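Long-range contacts in p800 reaction center core protein (Heliobacterium modesticaldum, PDB 5V8K), which forms the homodimeric photosynthetic reaction centre, holding bacteriochlorophylls and other pigments and sharing in binding an iron-sulfur cluster for light-driven charge separation: residues Leu259-Ile264 and Gln493-Thr498; Tyr309-Gln314 and Ser403-Trp408; Gly465-Val470 and Met500-Tyr505. All blocks are in the same frame, centred on the assembly; numbering follows the deposited sequence.

In the fold
All three contacts lie in the range related to photosystem I PsaA/PsaB. Contacts 1 and 3 are neighbours, their centres about 17 Å apart: 493-498 and 500-505 follow one another after helix 475-488, the second running into helix 502-513, and the contacts interlock along the chain. Both flank the calcium site, since Lys261 of contact 1 and Tyr505 of contact 3 bond to the calcium ligand Asp460. Contact 2 falls between the segments of contact 1 in sequence, but its centre lies about 44 Å away, across the chain's centre. Helix 311-344 starts in contact 2 and packs near its far end on contact 3, which borders a bacteriochlorophyll g' pocket; contacts 2 and 3 lie where the subunits meet.

Contact 1. Residues Leu259-Ile264 and Gln493-Thr498; sequences LVKQAI and QLSPLT
At the second shell of the calcium site, near the start of helix 258-291, Lys261 reaches across to the backbone and side chain of the loop at Leu494 and Ser495. The amine NZ of Lys261 lies 2.7 Å from OG of Ser495 and 3.1 Å from the carbonyl O of Leu494, donating a hydrogen bond to each. It meets the Leu494 oxygen from above the carbonyl plane, with a C=O...N angle of 126°. A single bend in an otherwise extended chain, at chi3 (-72°), swings the end of the lysine round so that CE also passes close to both oxygens, 3.3 Å from OG of Ser495.

The same ammonium group forms a salt bridge with the calcium ligand Asp460 and a hydrogen bond with Asn255, so that four oxygens surround NZ and its three N-H groups must be shared among them. The lysine holds Asp460 and the loop, and the loop in turn holds Ile459, at the end of helix 449-459, through a bond between its carbonyl and Ser495 OG. The side chain of Lys261 comes within about 5 Å of the calcium ion at its nearest atom, and its positive charge may help balance the carboxylate of Asp460 alongside the metal.

Beside this polar cluster the helix offers an apolar surface to Leu494. Val260 and Leu494 cross at about a right angle, and CG1 of Val260 lies 3.9 Å from both CD1 and CD2 of Leu494, fitting against the fork of the leucine. One turn on, Ile264, which also rests on helix 200-224, comes tip to tip with the same residue, its CD1 4.0 Å from CD1 of Leu494.

Contact 2. Residues Tyr309-Gln314 and Ser403-Trp408; sequences YDHEFQ and SKVSPW
With CG of both His311 (chi1 -63°) and Gln314 (chi1 -71°) set beside the backbone N, the imidazole and the amide meet each other and face the chain at Val405-Pro407. ND1 of His311 donates to OE1 of Gln314 over 2.9 Å, almost straight at 176° and in the ring plane, which fixes the amide's flip. NE2 of Gln314 is thereby directed to the carbonyl O of Val405 at 3.0 Å, approaching from above the carbonyl plane, and it bonds to Phe401 O as well. Thr410 holds NE2 of the histidine.

Pro407 covers one face of the imidazole: its CA sits over the ring centre, 4.0 Å from the centroid, in a CH-pi contact, and its CD lies 3.3 Å from OE1 of Gln314. Tyr309 crosses Val405 at about a right angle, with CD1 3.6 Å from CG2 of the valine, and its OH lies 3.5 Å from CE of Lys404.

Ser406 OG bonds to Glu548 of the second subunit. Two N-capped helix starts are joined here: Asp310 caps helix 311-344 and Ser406, through a weak bond, caps helix 407-411.

Contact 3. Residues Gly465-Val470 and Met500-Tyr505; sequences GSFVAV and MGYFSY. With GBF (Bacteriochlorophyll g), chain D.
Backbone hydrogen bonds join Phe467 and Val468 to the start of helix 502-513. The carbonyl O of Phe467 receives N of Phe503 at 3.0 Å, and a weak bond runs from N of Gly501 to O of Val468. A water links the two segments, donating to O of Ser466 and accepting from N of Tyr502. Gly501, at the N-cap, brings its CA within 3.3 Å of Ser466 O.

Across the contact, the side chain of Ser504 adds a bond: its OG accepts from N of Ala469 at 2.9 Å.

Among the aromatic groups, Phe467 and Tyr502 lie side by side and point the same way, with CD1 of Phe467 3.6 Å from CE2 of Tyr502, at the edge of the tyrosine ring. Both reach bacteriochlorophyll g. The OH of Tyr502 donates to the ester carbonyl oxygen O1D over 2.7 Å, and CE2 of Phe467 comes 3.4 Å from O2A, with methyl CMA over a face of its ring. A water oxygen lies 2.6 Å from the magnesium atom MG of this pigment.

Phe467 and Tyr502 also line a bacteriochlorophyll g' pocket, placing this loop-to-helix junction in the pigment-binding core of a type I reaction centre.

Contact 1. Residues Leu259-Ile264 and Gln493-Thr498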
loop_
_atom_site.group_PDB
_atom_site.type_symbol
_atom_site.label_atom_id
_atom_site.label_comp_id
_atom_site.label_asym_id
_atom_site.label_seq_id
_atom_site.Cartn_x
_atom_site.Cartn_y
_atom_site.Cartn_z
ATOM N N LEU A 259 -13.791 -23.939 -8.457
ATOM C CA LEU A 259 -12.495 -24.544 -8.744
ATOM C C LEU A 259 -11.998 -24.151 -10.124
ATOM O O LEU A 259 -10.790 -23.997 -10.317
ATOM C CB LEU A 259 -12.557 -26.064 -8.640
ATOM C CG LEU A 259 -13.014 -26.636 -7.300
ATOM C CD1 LEU A 259 -12.975 -28.142 -7.350
ATOM C CD2 LEU A 259 -12.103 -26.107 -6.173
ATOM N N VAL A 260 -12.914 -23.987 -11.082
ATOM C CA VAL A 260 -12.510 -23.535 -12.404
ATOM C C VAL A 260 -11.796 -22.183 -12.291
ATOM O O VAL A 260 -10.751 -21.950 -12.904
ATOM C CB VAL A 260 -13.715 -23.440 -13.348
ATOM C CG1 VAL A 260 -13.239 -23.078 -14.756
ATOM C CG2 VAL A 260 -14.509 -24.712 -13.379
ATOM N N LYS A 261 -12.372 -21.265 -11.531
ATOM C CA LYS A 261 -11.766 -19.944 -11.421
ATOM C C LYS A 261 -10.454 -19.965 -10.647
ATOM O O LYS A 261 -9.598 -19.113 -10.905
ATOM C CB LYS A 261 -12.768 -18.966 -10.820
ATOM C CG LYS A 261 -13.863 -18.693 -11.785
ATOM C CD LYS A 261 -14.915 -17.767 -11.250
ATOM C CE LYS A 261 -15.746 -18.422 -10.232
ATOM N NZ LYS A 261 -16.759 -17.511 -9.670
ATOM N N GLN A 262 -10.239 -20.937 -9.755
ATOM C CA GLN A 262 -8.912 -21.092 -9.154
ATOM C C GLN A 262 -7.891 -21.517 -10.203
ATOM O O GLN A 262 -6.781 -20.968 -10.263
ATOM C CB GLN A 262 -8.942 -22.098 -8.010
ATOM C CG GLN A 262 -9.581 -21.562 -6.746
ATOM C CD GLN A 262 -9.944 -22.663 -5.730
ATOM O OE1 GLN A 262 -9.265 -23.678 -5.622
ATOM N NE2 GLN A 262 -10.989 -22.433 -4.970
ATOM N N ALA A 263 -8.263 -22.449 -11.073
ATOM C CA ALA A 263 -7.366 -22.859 -12.144
ATOM C C ALA A 263 -7.089 -21.708 -13.098
ATOM O O ALA A 263 -5.968 -21.549 -13.599
ATOM C CB ALA A 263 -7.963 -24.017 -12.912
ATOM N N ILE A 264 -8.111 -20.911 -13.378
ATOM C CA ILE A 264 -7.978 -19.771 -14.279
ATOM C C ILE A 264 -6.998 -18.763 -13.701
ATOM O O ILE A 264 -6.105 -18.271 -14.394
ATOM C CB ILE A 264 -9.358 -19.140 -14.532
ATOM C CG1 ILE A 264 -10.142 -20.030 -15.480
ATOM C CG2 ILE A 264 -9.220 -17.715 -15.117
ATOM C CD1 ILE A 264 -11.568 -19.639 -15.623
ATOM N N GLN A 493 -21.790 -19.602 -16.582
ATOM C CA GLN A 493 -21.572 -20.961 -16.064
ATOM C C GLN A 493 -20.708 -20.981 -14.801
ATOM O O GLN A 493 -20.859 -21.871 -13.955
ATOM C CB GLN A 493 -20.880 -21.829 -17.111
ATOM C CG GLN A 493 -21.731 -22.216 -18.263
ATOM C CD GLN A 493 -22.780 -23.228 -17.853
ATOM O OE1 GLN A 493 -22.458 -24.377 -17.523
ATOM N NE2 GLN A 493 -24.038 -22.801 -17.828
ATOM N N LEU A 494 -19.778 -20.043 -14.677
ATOM C CA LEU A 494 -18.835 -20.010 -13.562
ATOM C C LEU A 494 -19.165 -18.972 -12.496
ATOM O O LEU A 494 -18.827 -19.181 -11.322
ATOM C CB LEU A 494 -17.421 -19.737 -14.086
ATOM C CG LEU A 494 -16.933 -20.485 -15.319
ATOM C CD1 LEU A 494 -15.501 -20.042 -15.538
ATOM C CD2 LEU A 494 -16.983 -21.967 -15.087
ATOM N N SER A 495 -19.797 -17.852 -12.881
ATOM C CA SER A 495 -20.017 -16.728 -11.990
ATOM C C SER A 495 -21.363 -16.074 -12.302
ATOM O O SER A 495 -21.648 -15.801 -13.475
ATOM C CB SER A 495 -18.906 -15.678 -12.127
ATOM O OG SER A 495 -17.625 -16.236 -11.935
ATOM N N PRO A 496 -22.201 -15.822 -11.306
ATOM C CA PRO A 496 -23.292 -14.865 -11.497
ATOM C C PRO A 496 -22.745 -13.456 -11.658
ATOM O O PRO A 496 -21.744 -13.075 -11.041
ATOM C CB PRO A 496 -24.101 -14.971 -10.202
ATOM C CG PRO A 496 -23.334 -15.803 -9.306
ATOM C CD PRO A 496 -21.996 -16.108 -9.887
ATOM N N LEU A 497 -23.415 -12.670 -12.489
ATOM C CA LEU A 497 -23.094 -11.249 -12.556
ATOM C C LEU A 497 -23.716 -10.548 -11.349
ATOM O O LEU A 497 -24.935 -10.436 -11.256
ATOM C CB LEU A 497 -23.590 -10.652 -13.871
ATOM C CG LEU A 497 -23.264 -9.176 -14.031
ATOM C CD1 LEU A 497 -21.787 -8.980 -14.163
ATOM C CD2 LEU A 497 -23.959 -8.656 -15.257
ATOM N N THR A 498 -22.896 -10.108 -10.407
ATOM C CA THR A 498 -23.379 -9.306 -9.302
ATOM C C THR A 498 -23.509 -7.828 -9.734
ATOM O O THR A 498 -23.021 -7.404 -10.774
ATOM C CB THR A 498 -22.443 -9.405 -8.086
ATOM O OG1 THR A 498 -21.260 -8.627 -8.316
ATOM C CG2 THR A 498 -22.036 -10.867 -7.748
#

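Contact 2. Residues Tyr309-Gln314 and Ser403-Trp408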
loop_
_atom_site.group_PDB
_atom_site.type_symbol
_atom_site.label_atom_id
_atom_site.label_comp_id
_atom_site.label_asym_id
_atom_site.label_seq_id
_atom_site.Cartn_x
_atom_site.Cartn_y
_atom_site.Cartn_z
ATOM N N TYR A 309 20.000 1.473 -31.289
ATOM C CA TYR A 309 20.786 2.697 -31.278
ATOM C C TYR A 309 20.054 3.893 -31.861
ATOM O O TYR A 309 20.613 4.993 -31.857
ATOM C CB TYR A 309 22.108 2.503 -32.052
ATOM C CG TYR A 309 23.093 1.628 -31.315
ATOM C CD1 TYR A 309 23.958 2.166 -30.376
ATOM C CD2 TYR A 309 23.158 0.258 -31.555
ATOM C CE1 TYR A 309 24.869 1.366 -29.690
ATOM C CE2 TYR A 309 24.061 -0.549 -30.880
ATOM C CZ TYR A 309 24.909 0.010 -29.943
ATOM O OH TYR A 309 25.809 -0.784 -29.267
ATOM N N ASP A 310 18.843 3.731 -32.377
ATOM C CA ASP A 310 18.197 4.798 -33.130
ATOM C C ASP A 310 17.180 5.506 -32.239
ATOM O O ASP A 310 16.107 4.969 -31.970
ATOM C CB ASP A 310 17.565 4.217 -34.389
ATOM C CG ASP A 310 16.685 5.204 -35.116
ATOM O OD1 ASP A 310 16.429 6.300 -34.586
ATOM O OD2 ASP A 310 16.232 4.870 -36.226
ATOM N N HIS A 311 17.513 6.731 -31.814
ATOM C CA HIS A 311 16.687 7.432 -30.832
ATOM C C HIS A 311 15.347 7.857 -31.400
ATOM O O HIS A 311 14.362 7.928 -30.653
ATOM C CB HIS A 311 17.391 8.661 -30.286
ATOM C CG HIS A 311 18.648 8.361 -29.532
ATOM N ND1 HIS A 311 18.828 7.209 -28.796
ATOM C CD2 HIS A 311 19.782 9.084 -29.387
ATOM C CE1 HIS A 311 20.035 7.228 -28.252
ATOM N NE2 HIS A 311 20.626 8.359 -28.589
ATOM N N GLU A 312 15.250 8.106 -32.699
ATOM C CA GLU A 312 13.940 8.448 -33.228
ATOM C C GLU A 312 13.033 7.214 -33.278
ATOM O O GLU A 312 11.846 7.311 -32.978
ATOM C CB GLU A 312 14.070 9.110 -34.591
ATOM C CG GLU A 312 13.214 10.409 -34.731
ATOM C CD GLU A 312 13.594 11.578 -33.741
ATOM O OE1 GLU A 312 14.687 11.536 -33.105
ATOM O OE2 GLU A 312 12.789 12.552 -33.610
ATOM N N PHE A 313 13.568 6.045 -33.642
ATOM C CA PHE A 313 12.761 4.835 -33.568
ATOM C C PHE A 313 12.297 4.568 -32.137
ATOM O O PHE A 313 11.129 4.266 -31.910
ATOM C CB PHE A 313 13.527 3.618 -34.101
ATOM C CG PHE A 313 12.821 2.334 -33.819
ATOM C CD1 PHE A 313 13.023 1.686 -32.609
ATOM C CD2 PHE A 313 11.914 1.802 -34.719
ATOM C CE1 PHE A 313 12.345 0.509 -32.294
ATOM C CE2 PHE A 313 11.227 0.620 -34.423
ATOM C CZ PHE A 313 11.454 -0.029 -33.206
ATOM N N GLN A 314 13.185 4.729 -31.162
ATOM C CA GLN A 314 12.855 4.462 -29.771
ATOM C C GLN A 314 11.692 5.314 -29.275
ATOM O O GLN A 314 10.788 4.818 -28.573
ATOM C CB GLN A 314 14.096 4.697 -28.924
ATOM C CG GLN A 314 15.150 3.644 -29.127
ATOM C CD GLN A 314 16.447 4.017 -28.465
ATOM O OE1 GLN A 314 16.833 5.205 -28.425
ATOM N NE2 GLN A 314 17.137 3.018 -27.941
ATOM N N SER A 403 18.016 -0.763 -23.409
ATOM C CA SER A 403 18.879 -1.298 -22.362
ATOM C C SER A 403 20.365 -1.117 -22.644
ATOM O O SER A 403 21.180 -1.298 -21.742
ATOM C CB SER A 403 18.554 -2.779 -22.132
ATOM O OG SER A 403 17.331 -2.885 -21.408
ATOM N N LYS A 404 20.730 -0.682 -23.841
ATOM C CA LYS A 404 22.100 -0.313 -24.152
ATOM C C LYS A 404 22.261 1.204 -24.245
ATOM O O LYS A 404 23.066 1.795 -23.517
ATOM C CB LYS A 404 22.505 -0.980 -25.460
ATOM C CG LYS A 404 23.908 -0.645 -25.932
ATOM C CD LYS A 404 24.939 -1.308 -25.076
ATOM C CE LYS A 404 26.276 -1.364 -25.827
ATOM N NZ LYS A 404 27.259 -2.106 -25.026
ATOM N N VAL A 405 21.525 1.849 -25.152
ATOM C CA VAL A 405 21.487 3.300 -25.206
ATOM C C VAL A 405 20.037 3.739 -25.336
ATOM O O VAL A 405 19.149 2.967 -25.714
ATOM C CB VAL A 405 22.352 3.888 -26.346
ATOM C CG1 VAL A 405 23.804 3.484 -26.197
ATOM C CG2 VAL A 405 21.847 3.449 -27.695
ATOM N N SER A 406 19.790 4.975 -24.934
ATOM C CA SER A 406 18.467 5.559 -25.003
ATOM C C SER A 406 18.616 7.048 -25.189
ATOM O O SER A 406 19.734 7.594 -25.074
ATOM C CB SER A 406 17.652 5.251 -23.741
ATOM O OG SER A 406 18.132 6.029 -22.665
ATOM N N PRO A 407 17.545 7.765 -25.505
ATOM C CA PRO A 407 17.652 9.223 -25.572
ATOM C C PRO A 407 18.138 9.810 -24.257
ATOM O O PRO A 407 18.828 10.832 -24.268
ATOM C CB PRO A 407 16.229 9.671 -25.925
ATOM C CG PRO A 407 15.567 8.457 -26.492
ATOM C CD PRO A 407 16.204 7.281 -25.895
ATOM N N TRP A 408 17.845 9.150 -23.132
ATOM C CA TRP A 408 18.275 9.655 -21.833
ATOM C C TRP A 408 19.792 9.539 -21.657
ATOM O O TRP A 408 20.444 10.504 -21.239
ATOM C CB TRP A 408 17.509 8.923 -20.723
ATOM C CG TRP A 408 17.771 9.454 -19.379
ATOM C CD1 TRP A 408 17.076 10.445 -18.721
ATOM C CD2 TRP A 408 18.820 9.044 -18.505
ATOM N NE1 TRP A 408 17.644 10.671 -17.483
ATOM C CE2 TRP A 408 18.710 9.821 -17.328
ATOM C CE3 TRP A 408 19.858 8.095 -18.605
ATOM C CZ2 TRP A 408 19.605 9.696 -16.275
ATOM C CZ3 TRP A 408 20.747 7.964 -17.549
ATOM C CH2 TRP A 408 20.624 8.768 -16.405
#

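Contact 3. Residues Gly465-Val470 and Met500-Tyr505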
loop_
_atom_site.group_PDB
_atom_site.type_symbol
_atom_site.label_atom_id
_atom_site.label_comp_id
_atom_site.label_asym_id
_atom_site.label_seq_id
_atom_site.Cartn_x
_atom_site.Cartn_y
_atom_site.Cartn_z
ATOM N N GLY A 465 -18.896 -1.804 -14.530
ATOM C CA GLY A 465 -19.299 -0.468 -14.917
ATOM C C GLY A 465 -18.988 0.613 -13.906
ATOM O O GLY A 465 -19.079 1.798 -14.245
ATOM N N SER A 466 -18.543 0.227 -12.714
ATOM C CA SER A 466 -18.464 1.103 -11.558
ATOM C C SER A 466 -17.524 0.433 -10.567
ATOM O O SER A 466 -17.374 -0.786 -10.583
ATOM C CB SER A 466 -19.867 1.345 -10.959
ATOM O OG SER A 466 -19.797 2.112 -9.764
ATOM N N PHE A 467 -16.896 1.233 -9.690
ATOM C CA PHE A 467 -16.061 0.653 -8.653
ATOM C C PHE A 467 -16.887 0.223 -7.432
ATOM O O PHE A 467 -16.391 -0.560 -6.605
ATOM C CB PHE A 467 -14.941 1.631 -8.199
ATOM C CG PHE A 467 -14.031 2.100 -9.293
ATOM C CD1 PHE A 467 -13.617 1.241 -10.288
ATOM C CD2 PHE A 467 -13.607 3.426 -9.330
ATOM C CE1 PHE A 467 -12.783 1.674 -11.289
ATOM C CE2 PHE A 467 -12.771 3.871 -10.324
ATOM C CZ PHE A 467 -12.359 2.990 -11.318
ATOM N N VAL A 468 -18.114 0.716 -7.285
ATOM C CA VAL A 468 -18.999 0.337 -6.186
ATOM C C VAL A 468 -20.242 -0.338 -6.731
ATOM O O VAL A 468 -20.398 -0.466 -7.952
ATOM C CB VAL A 468 -19.378 1.546 -5.316
ATOM C CG1 VAL A 468 -18.136 2.128 -4.690
ATOM C CG2 VAL A 468 -20.060 2.588 -6.127
ATOM N N ALA A 469 -21.124 -0.788 -5.833
ATOM C CA ALA A 469 -22.383 -1.407 -6.230
ATOM C C ALA A 469 -23.302 -0.410 -6.911
ATOM O O ALA A 469 -23.361 0.764 -6.539
ATOM C CB ALA A 469 -23.123 -2.016 -5.026
ATOM N N VAL A 470 -24.015 -0.909 -7.927
ATOM C CA VAL A 470 -24.997 -0.134 -8.666
ATOM C C VAL A 470 -26.076 0.375 -7.726
ATOM O O VAL A 470 -26.687 -0.399 -6.980
ATOM C CB VAL A 470 -25.621 -1.006 -9.762
ATOM C CG1 VAL A 470 -26.678 -0.241 -10.499
ATOM C CG2 VAL A 470 -24.574 -1.506 -10.739
ATOM N N MET A 500 -22.074 -5.592 -7.924
ATOM C CA MET A 500 -21.025 -5.052 -7.052
ATOM C C MET A 500 -19.765 -4.728 -7.839
ATOM O O MET A 500 -19.108 -5.627 -8.370
ATOM C CB MET A 500 -20.676 -6.020 -5.922
ATOM C CG MET A 500 -21.842 -6.355 -4.983
ATOM S SD MET A 500 -21.300 -7.413 -3.612
ATOM C CE MET A 500 -20.970 -8.937 -4.472
ATOM N N GLY A 501 -19.428 -3.436 -7.902
ATOM C CA GLY A 501 -18.086 -3.036 -8.264
ATOM C C GLY A 501 -17.069 -3.561 -7.254
ATOM O O GLY A 501 -17.404 -3.994 -6.150
ATOM N N TYR A 502 -15.802 -3.523 -7.657
ATOM C CA TYR A 502 -14.777 -4.293 -6.951
ATOM C C TYR A 502 -14.678 -3.913 -5.472
ATOM O O TYR A 502 -14.377 -4.761 -4.618
ATOM C CB TYR A 502 -13.425 -4.118 -7.639
ATOM C CG TYR A 502 -12.628 -2.901 -7.242
ATOM C CD1 TYR A 502 -11.737 -2.950 -6.199
ATOM C CD2 TYR A 502 -12.746 -1.699 -7.948
ATOM C CE1 TYR A 502 -11.004 -1.851 -5.831
ATOM C CE2 TYR A 502 -12.005 -0.582 -7.585
ATOM C CZ TYR A 502 -11.139 -0.668 -6.529
ATOM O OH TYR A 502 -10.391 0.441 -6.171
ATOM N N PHE A 503 -14.880 -2.642 -5.155
ATOM C CA PHE A 503 -14.777 -2.195 -3.767
ATOM C C PHE A 503 -15.900 -2.799 -2.909
ATOM O O PHE A 503 -15.656 -3.285 -1.799
ATOM C CB PHE A 503 -14.762 -0.667 -3.764
ATOM C CG PHE A 503 -14.620 -0.017 -2.421
ATOM C CD1 PHE A 503 -15.726 0.184 -1.631
ATOM C CD2 PHE A 503 -13.395 0.515 -2.004
ATOM C CE1 PHE A 503 -15.619 0.802 -0.415
ATOM C CE2 PHE A 503 -13.283 1.167 -0.746
ATOM C CZ PHE A 503 -14.398 1.298 0.034
ATOM N N SER A 504 -17.128 -2.813 -3.431
ATOM C CA SER A 504 -18.247 -3.419 -2.729
ATOM C C SER A 504 -18.086 -4.937 -2.675
ATOM O O SER A 504 -18.420 -5.569 -1.676
ATOM C CB SER A 504 -19.549 -3.038 -3.427
ATOM O OG SER A 504 -19.768 -1.640 -3.378
ATOM N N TYR A 505 -17.560 -5.517 -3.754
ATOM C CA TYR A 505 -17.325 -6.949 -3.819
ATOM C C TYR A 505 -16.269 -7.366 -2.804
ATOM O O TYR A 505 -16.372 -8.438 -2.190
ATOM C CB TYR A 505 -16.950 -7.335 -5.259
ATOM C CG TYR A 505 -16.083 -8.558 -5.505
ATOM C CD1 TYR A 505 -14.713 -8.462 -5.428
ATOM C CD2 TYR A 505 -16.621 -9.759 -5.926
ATOM C CE1 TYR A 505 -13.890 -9.534 -5.703
ATOM C CE2 TYR A 505 -15.830 -10.838 -6.191
ATOM C CZ TYR A 505 -14.448 -10.735 -6.081
ATOM O OH TYR A 505 -13.601 -11.812 -6.341
HETATM MG MG GBF D . -3.825 1.188 -8.947
HETATM C CHA GBF D . -5.727 1.877 -6.079
HETATM C CHB GBF D . -6.081 2.827 -10.725
HETATM C CHC GBF D . -1.417 1.285 -11.425
HETATM C CHD GBF D . -1.320 -0.135 -6.806
HETATM N NA GBF D . -5.589 2.052 -8.543
HETATM C C1A GBF D . -6.350 2.118 -7.411
HETATM C C2A GBF D . -7.768 2.662 -7.470
HETATM C C3A GBF D . -7.830 2.985 -8.966
HETATM C C4A GBF D . -6.419 2.562 -9.447
HETATM C CMA GBF D . -8.934 2.164 -9.599
HETATM C CAA GBF D . -8.189 3.886 -6.643
HETATM C CBA GBF D . -9.708 4.044 -6.692
HETATM C CGA GBF D . -10.064 5.222 -7.597
HETATM O O1A GBF D . -9.232 5.940 -8.157
HETATM O O2A GBF D . -11.456 5.555 -7.681
HETATM N NB GBF D . -3.749 2.021 -10.789
HETATM C C1B GBF D . -4.802 2.554 -11.434
HETATM C C2B GBF D . -4.431 2.848 -12.762
HETATM C C3B GBF D . -3.118 2.409 -12.909
HETATM C C4B GBF D . -2.746 1.872 -11.663
HETATM C CMB GBF D . -5.329 3.458 -13.786
HETATM C CAB GBF D . -2.262 2.393 -14.105
HETATM C CBB GBF D . -2.621 2.572 -15.325
HETATM N NC GBF D . -1.792 0.811 -9.044
HETATM C C1C GBF D . -1.031 0.730 -10.130
HETATM C C2C GBF D . 0.335 0.099 -10.229
HETATM C C3C GBF D . 0.202 -0.291 -8.810
HETATM C C4C GBF D . -0.980 0.102 -8.198
HETATM C CMC GBF D . 0.425 -1.000 -11.259
HETATM C CAC GBF D . 1.226 -1.052 -8.070
HETATM C CBC GBF D . 2.596 -1.512 -8.614
HETATM N ND GBF D . -3.529 0.831 -7.022
HETATM C C1D GBF D . -2.561 0.404 -6.242
HETATM C C2D GBF D . -2.635 0.529 -4.669
HETATM C C3D GBF D . -3.914 1.079 -4.802
HETATM C C4D GBF D . -4.451 1.261 -6.099
HETATM C CMD GBF D . -1.676 0.135 -3.599
HETATM C CAD GBF D . -5.015 1.428 -3.896
HETATM O OBD GBF D . -5.016 1.711 -2.638
HETATM C CBD GBF D . -6.184 1.965 -4.678
HETATM C CGD GBF D . -7.420 1.166 -4.326
HETATM O O1D GBF D . -7.911 0.265 -5.004
HETATM O O2D GBF D . -8.041 1.437 -3.050
HETATM C CED GBF D . -9.079 0.585 -2.593
HETATM C C1 GBF D . -11.879 6.677 -8.442
HETATM C C2 GBF D . -11.669 7.934 -7.666
HETATM C C3 GBF D . -12.698 8.556 -7.073
HETATM C C4 GBF D . -14.070 7.945 -7.127
HETATM C C5 GBF D . -12.462 9.828 -6.311
HETATM C C6 GBF D . -13.087 11.061 -6.983
HETATM C C7 GBF D . -12.325 11.402 -8.253
HETATM C C8 GBF D . -11.885 12.630 -8.568
HETATM C C9 GBF D . -12.052 13.790 -7.660
HETATM C C10 GBF D . -11.112 12.841 -9.840
HETATM C C11 GBF D . -9.747 12.226 -9.587
HETATM C C12 GBF D . -9.034 13.117 -8.617
HETATM C C13 GBF D . -8.317 12.655 -7.593
HETATM C C14 GBF D . -7.652 13.662 -6.735
HETATM C C15 GBF D . -8.181 11.219 -7.269
HETATM O O HOH W 1 -15.355 -2.774 -10.386
HETATM O O HOH W 2 -4.677 -1.137 -9.680
#